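Local coordinates for MoaD/ThiS family protein (Mycobacterium tuberculosis, PDB 6JBZ) that probably serves as a small ubiquitin-like sulfur carrier in molybdenum cofactor biosynthesis, as in other members of the MoaD family, at residues S36-T39 / V40-I44; A55-L58 / S59-Y63. All blocks are in the same frame, centred on the assembly; numbering follows the deposited sequence.

Overall arrangement
Both contacts are local turns at helix ends, and both are partly buried. Contact 1 opens helix 40-50 after the loop from strand 29-34; contact 2 closes helix 52-58 and leads into strand 62-65. Their chemistry follows from those places: at 36-44 the Thr-39 hydroxyl takes up one N-H of the first helical turn and a glutamate points back at the N-cap residue, whereas at 55-63 it is backbone carbonyls of a last turn that are met by N-H and hydroxyl donors. Leu-43 in contact 1 and Leu-58 in contact 2 are buried, while Ser-59 and Arg-60 lie at the surface. The two centres stand about 15 Å apart, yet the contacts touch, Ile-44 packing against Tyr-63.

Contact 1: S36-T39 / V40-I44; sequences SGAT and VAELI
The carboxylate of Glu-42 folds back on the loop, with OE2 directed at the backbone of Thr-39 and OE1 beside Ala-38, where it comes within 3.9 Å of Ala-38 CA. Together Thr-39 and Glu-42 make a capping box at the start of helix 40-50. In one half of the box, Glu-42 N donates to Thr-39 OG1 over 3.0 Å at an N-H...O angle of 150°. The return bond, from Thr-39 N to Glu-42 OE2, is weak, at 3.5 Å. Thr-39 holds its hydroxyl between its own backbone N and carbonyl carbon (chi1 60°), which turns OG1 to the first helical turn, while CG2 lies beside the backbone N and approaches Glu-42 OE2. The two side chains cross at about a right angle, Glu-42 CG passing 3.3 Å from Thr-39 OG1. Beyond CG the glutamate chain is extended; the main polar partner of OE2 is Arg-35, in a salt bridge, and the Thr-39 N-H is a weaker second one. The arginine would be expected to stabilise the charged carboxylate. On the inner side, the Leu-43 side chain packs against strands 11-17 and 29-34, tying this helix start to the sheet of the ubiquitin-like fold. The first helical turn closes where Leu-43 N donates to Thr-39 O at 3.0 Å.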
ATOM      1  N   SER B  36       0.381 -51.455 -17.495  1.00 38.31           N
ATOM      2  CA  SER B  36       1.726 -51.135 -17.009  1.00 36.52           C
ATOM      3  C   SER B  36       2.409 -50.196 -17.987  1.00 33.93           C
ATOM      4  O   SER B  36       2.355 -50.408 -19.202  1.00 36.33           O
ATOM      5  CB  SER B  36       2.578 -52.393 -16.823  1.00 34.96           C
ATOM      6  OG  SER B  36       2.235 -53.071 -15.627  1.00 47.54           O
ATOM      7  N   GLY B  37       3.036 -49.148 -17.467  1.00 34.42           N
ATOM      8  CA  GLY B  37       3.767 -48.228 -18.322  1.00 34.51           C
ATOM      9  C   GLY B  37       2.883 -47.155 -18.938  1.00 40.32           C
ATOM     10  O   GLY B  37       3.352 -46.338 -19.739  1.00 39.34           O
ATOM     11  N   ALA B  38       1.604 -47.154 -18.559  1.00 34.16           N
ATOM     12  CA  ALA B  38       0.684 -46.120 -18.999  1.00 40.38           C
ATOM     13  C   ALA B  38       1.273 -44.732 -18.706  1.00 39.58           C
ATOM     14  O   ALA B  38       1.911 -44.525 -17.677  1.00 39.66           O
ATOM     15  CB  ALA B  38      -0.668 -46.296 -18.323  1.00 32.05           C
ATOM     16  N   THR B  39       1.086 -43.794 -19.622  1.00 34.54           N
ATOM     17  CA  THR B  39       1.627 -42.466 -19.407  1.00 38.59           C
ATOM     18  C   THR B  39       0.631 -41.554 -18.684  1.00 44.24           C
ATOM     19  O   THR B  39      -0.576 -41.841 -18.608  1.00 41.32           O
ATOM     20  CB  THR B  39       2.040 -41.801 -20.734  1.00 40.53           C
ATOM     21  OG1 THR B  39       0.901 -41.677 -21.593  1.00 35.76           O
ATOM     22  CG2 THR B  39       3.108 -42.618 -21.420  1.00 34.60           C
ATOM     23  N   VAL B  40       1.150 -40.456 -18.142  1.00 44.86           N
ATOM     24  CA  VAL B  40       0.302 -39.419 -17.576  1.00 42.05           C
ATOM     25  C   VAL B  40      -0.675 -38.938 -18.652  1.00 39.55           C
ATOM     26  O   VAL B  40      -1.834 -38.631 -18.368  1.00 41.04           O
ATOM     27  CB  VAL B  40       1.145 -38.250 -17.018  1.00 41.17           C
ATOM     28  CG1 VAL B  40       0.305 -37.004 -16.850  1.00 44.99           C
ATOM     29  CG2 VAL B  40       1.750 -38.639 -15.693  1.00 38.45           C
ATOM     30  N   ALA B  41      -0.216 -38.914 -19.895  1.00 36.42           N
ATOM     31  CA  ALA B  41      -1.077 -38.536 -21.007  1.00 38.42           C
ATOM     32  C   ALA B  41      -2.244 -39.519 -21.212  1.00 41.52           C
ATOM     33  O   ALA B  41      -3.383 -39.107 -21.454  1.00 39.07           O
ATOM     34  CB  ALA B  41      -0.260 -38.424 -22.275  1.00 33.79           C
ATOM     35  N   GLU B  42      -1.961 -40.815 -21.125  1.00 39.28           N
ATOM     36  CA  GLU B  42      -3.003 -41.813 -21.310  1.00 37.09           C
ATOM     37  C   GLU B  42      -4.024 -41.743 -20.190  1.00 36.68           C
ATOM     38  O   GLU B  42      -5.206 -41.998 -20.423  1.00 39.74           O
ATOM     39  CB  GLU B  42      -2.417 -43.217 -21.378  1.00 35.06           C
ATOM     40  CG  GLU B  42      -1.610 -43.523 -22.617  1.00 39.51           C
ATOM     41  CD  GLU B  42      -0.950 -44.885 -22.512  1.00 43.74           C
ATOM     42  OE1 GLU B  42      -1.650 -45.857 -22.153  1.00 48.86           O
ATOM     43  OE2 GLU B  42       0.264 -44.985 -22.759  1.00 43.68           O
ATOM     44  N   LEU B  43      -3.556 -41.423 -18.981  1.00 35.08           N
ATOM     45  CA  LEU B  43      -4.417 -41.264 -17.805  1.00 31.12           C
ATOM     46  C   LEU B  43      -5.374 -40.079 -17.964  1.00 36.96           C
ATOM     47  O   LEU B  43      -6.599 -40.220 -17.812  1.00 39.08           O
ATOM     48  CB  LEU B  43      -3.568 -41.079 -16.539  1.00 31.96           C
ATOM     49  CG  LEU B  43      -4.280 -40.759 -15.217  1.00 34.25           C
ATOM     50  CD1 LEU B  43      -5.164 -41.941 -14.757  1.00 31.95           C
ATOM     51  CD2 LEU B  43      -3.290 -40.367 -14.125  1.00 27.10           C
ATOM     52  N   ILE B  44      -4.814 -38.909 -18.266  1.00 34.25           N
ATOM     53  CA  ILE B  44      -5.603 -37.696 -18.427  1.00 34.04           C
ATOM     54  C   ILE B  44      -6.577 -37.841 -19.594  1.00 34.00           C
ATOM     55  O   ILE B  44      -7.733 -37.429 -19.501  1.00 36.68           O
ATOM     56  CB  ILE B  44      -4.699 -36.456 -18.640  1.00 36.66           C
ATOM     57  CG1 ILE B  44      -3.906 -36.155 -17.379  1.00 32.80           C
ATOM     58  CG2 ILE B  44      -5.520 -35.225 -19.036  1.00 33.12           C
ATOM     59  CD1 ILE B  44      -2.708 -35.258 -17.644  1.00 37.77           C
TER

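Contact 2: A55-L58 / S59-Y63; sequences ATVL and SRCSY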
ATOM      1  N   ALA B  55     -13.201 -32.579 -18.812  1.00 31.52           N
ATOM      2  CA  ALA B  55     -12.203 -32.413 -19.817  1.00 32.57           C
ATOM      3  C   ALA B  55     -11.861 -30.960 -20.032  1.00 34.05           C
ATOM      4  O   ALA B  55     -10.727 -30.615 -20.141  1.00 30.20           O
ATOM      5  CB  ALA B  55     -12.725 -32.994 -21.095  1.00 28.95           C
ATOM      6  N   THR B  56     -12.860 -30.105 -20.070  1.00 35.88           N
ATOM      7  CA  THR B  56     -12.661 -28.695 -20.227  1.00 32.10           C
ATOM      8  C   THR B  56     -11.885 -28.097 -19.089  1.00 38.13           C
ATOM      9  O   THR B  56     -10.985 -27.332 -19.289  1.00 40.74           O
ATOM     10  CB  THR B  56     -13.999 -27.997 -20.292  1.00 33.65           C
ATOM     11  OG1 THR B  56     -14.754 -28.546 -21.353  1.00 36.65           O
ATOM     12  CG2 THR B  56     -13.815 -26.591 -20.558  1.00 35.59           C
ATOM     13  N   VAL B  57     -12.223 -28.469 -17.882  1.00 32.22           N
ATOM     14  CA  VAL B  57     -11.373 -28.143 -16.755  1.00 30.67           C
ATOM     15  C   VAL B  57      -9.975 -28.745 -16.883  1.00 32.50           C
ATOM     16  O   VAL B  57      -8.988 -28.020 -16.849  1.00 36.97           O
ATOM     17  CB  VAL B  57     -11.974 -28.626 -15.443  1.00 31.19           C
ATOM     18  CG1 VAL B  57     -11.035 -28.316 -14.308  1.00 27.37           C
ATOM     19  CG2 VAL B  57     -13.329 -28.006 -15.220  1.00 30.97           C
ATOM     20  N   LEU B  58      -9.896 -30.069 -17.025  1.00 35.34           N
ATOM     21  CA  LEU B  58      -8.618 -30.787 -17.091  1.00 32.79           C
ATOM     22  C   LEU B  58      -7.621 -30.176 -18.059  1.00 34.86           C
ATOM     23  O   LEU B  58      -6.427 -30.298 -17.856  1.00 39.27           O
ATOM     24  CB  LEU B  58      -8.832 -32.245 -17.482  1.00 33.97           C
ATOM     25  CG  LEU B  58      -9.300 -33.182 -16.381  1.00 32.16           C
ATOM     26  CD1 LEU B  58      -9.319 -34.605 -16.888  1.00 31.91           C
ATOM     27  CD2 LEU B  58      -8.382 -33.032 -15.207  1.00 34.31           C
ATOM     28  N   SER B  59      -8.103 -29.503 -19.096  1.00 33.69           N
ATOM     29  CA  SER B  59      -7.205 -28.992 -20.119  1.00 32.36           C
ATOM     30  C   SER B  59      -6.563 -27.647 -19.791  1.00 38.39           C
ATOM     31  O   SER B  59      -5.960 -27.028 -20.662  1.00 43.53           O
ATOM     32  CB  SER B  59      -7.945 -28.873 -21.448  1.00 31.34           C
ATOM     33  OG  SER B  59      -8.623 -27.646 -21.515  1.00 36.58           O
ATOM     34  N   ARG B  60      -6.705 -27.178 -18.556  1.00 36.49           N
ATOM     35  CA  ARG B  60      -6.017 -25.960 -18.127  1.00 35.02           C
ATOM     36  C   ARG B  60      -5.294 -26.288 -16.841  1.00 36.80           C
ATOM     37  O   ARG B  60      -4.718 -25.416 -16.185  1.00 37.67           O
ATOM     38  CB  ARG B  60      -6.988 -24.785 -17.922  1.00 36.07           C
ATOM     39  CG  ARG B  60      -7.761 -24.388 -19.168  1.00 37.55           C
ATOM     40  CD  ARG B  60      -8.739 -23.243 -18.902  1.00 43.58           C
ATOM     41  NE  ARG B  60      -9.896 -23.680 -18.116  1.00 55.20           N
ATOM     42  CZ  ARG B  60     -11.165 -23.593 -18.519  1.00 49.46           C
ATOM     43  NH1 ARG B  60     -11.451 -23.073 -19.705  1.00 52.54           N
ATOM     44  NH2 ARG B  60     -12.152 -24.018 -17.731  1.00 46.58           N
ATOM     45  N   CYS B  61      -5.351 -27.566 -16.470  1.00 37.21           N
ATOM     46  CA  CYS B  61      -4.769 -28.011 -15.212  1.00 34.54           C
ATOM     47  C   CYS B  61      -3.287 -28.238 -15.359  1.00 34.53           C
ATOM     48  O   CYS B  61      -2.785 -28.483 -16.456  1.00 37.39           O
ATOM     49  CB  CYS B  61      -5.438 -29.298 -14.713  1.00 31.99           C
ATOM     50  SG  CYS B  61      -7.093 -29.047 -14.110  1.00 36.52           S
ATOM     51  N   SER B  62      -2.594 -28.132 -14.240  1.00 31.70           N
ATOM     52  CA  SER B  62      -1.235 -28.606 -14.140  1.00 34.27           C
ATOM     53  C   SER B  62      -1.357 -29.862 -13.302  1.00 34.97           C
ATOM     54  O   SER B  62      -2.407 -30.092 -12.707  1.00 37.71           O
ATOM     55  CB  SER B  62      -0.312 -27.573 -13.498  1.00 28.71           C
ATOM     56  OG  SER B  62      -0.669 -27.361 -12.147  1.00 41.45           O
ATOM     57  N   TYR B  63      -0.311 -30.677 -13.254  1.00 35.81           N
ATOM     58  CA  TYR B  63      -0.393 -31.956 -12.565  1.00 30.81           C
ATOM     59  C   TYR B  63       0.826 -32.187 -11.713  1.00 34.67           C
ATOM     60  O   TYR B  63       1.927 -31.801 -12.083  1.00 43.09           O
ATOM     61  CB  TYR B  63      -0.548 -33.088 -13.570  1.00 30.78           C
ATOM     62  CG  TYR B  63      -1.718 -32.895 -14.498  1.00 32.11           C
ATOM     63  CD1 TYR B  63      -2.987 -33.345 -14.154  1.00 29.35           C
ATOM     64  CD2 TYR B  63      -1.565 -32.239 -15.703  1.00 32.26           C
ATOM     65  CE1 TYR B  63      -4.062 -33.158 -14.993  1.00 27.43           C
ATOM     66  CE2 TYR B  63      -2.636 -32.045 -16.549  1.00 36.75           C
ATOM     67  CZ  TYR B  63      -3.882 -32.505 -16.186  1.00 34.33           C
ATOM     68  OH  TYR B  63      -4.942 -32.314 -17.037  1.00 36.29           O
TER
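Leu-58 and Tyr-63 cross at about a right angle, the phenol oxygen reaching back to the end of helix 52-58. Tyr-63 OH makes a weak hydrogen bond to Leu-58 O at 2.6 Å, and the Leu-58 methyl CD2 lies 4.3 Å from Tyr-63 CE1. With CG beside its backbone N (chi1 -55°), the tyrosine carries its ring back along the chain. A second donor meets the same carbonyl: Cys-61 N lies 3.2 Å from Leu-58 O, but 70° out of the carbonyl plane. The Cys-61 side chain turns in toward the helix, its SG resting 4.0 Å from Val-57 CG1. This is the turn between helix 52-58 and strand 62-65 of the ubiquitin-like fold; Leu-58, Cys-61 and Tyr-63 all reach Val-85 on the neighbouring strand 82-86. On the outer side, Thr-56 and Arg-60 run side by side, pointing the same way. A bend at chi3 (-72°) sets the Arg-60 guanidinium with one face against Thr-56 O, which lies 3.7 Å above the plane, over its centre. Arg-60 NH2 is hydrogen-bonded to the backbone of another protein chain. Thr-56 O accepts from Ser-59 OG, and the backbone of Arg-60 is held by its N donating to Val-57 O at 3.0 Å.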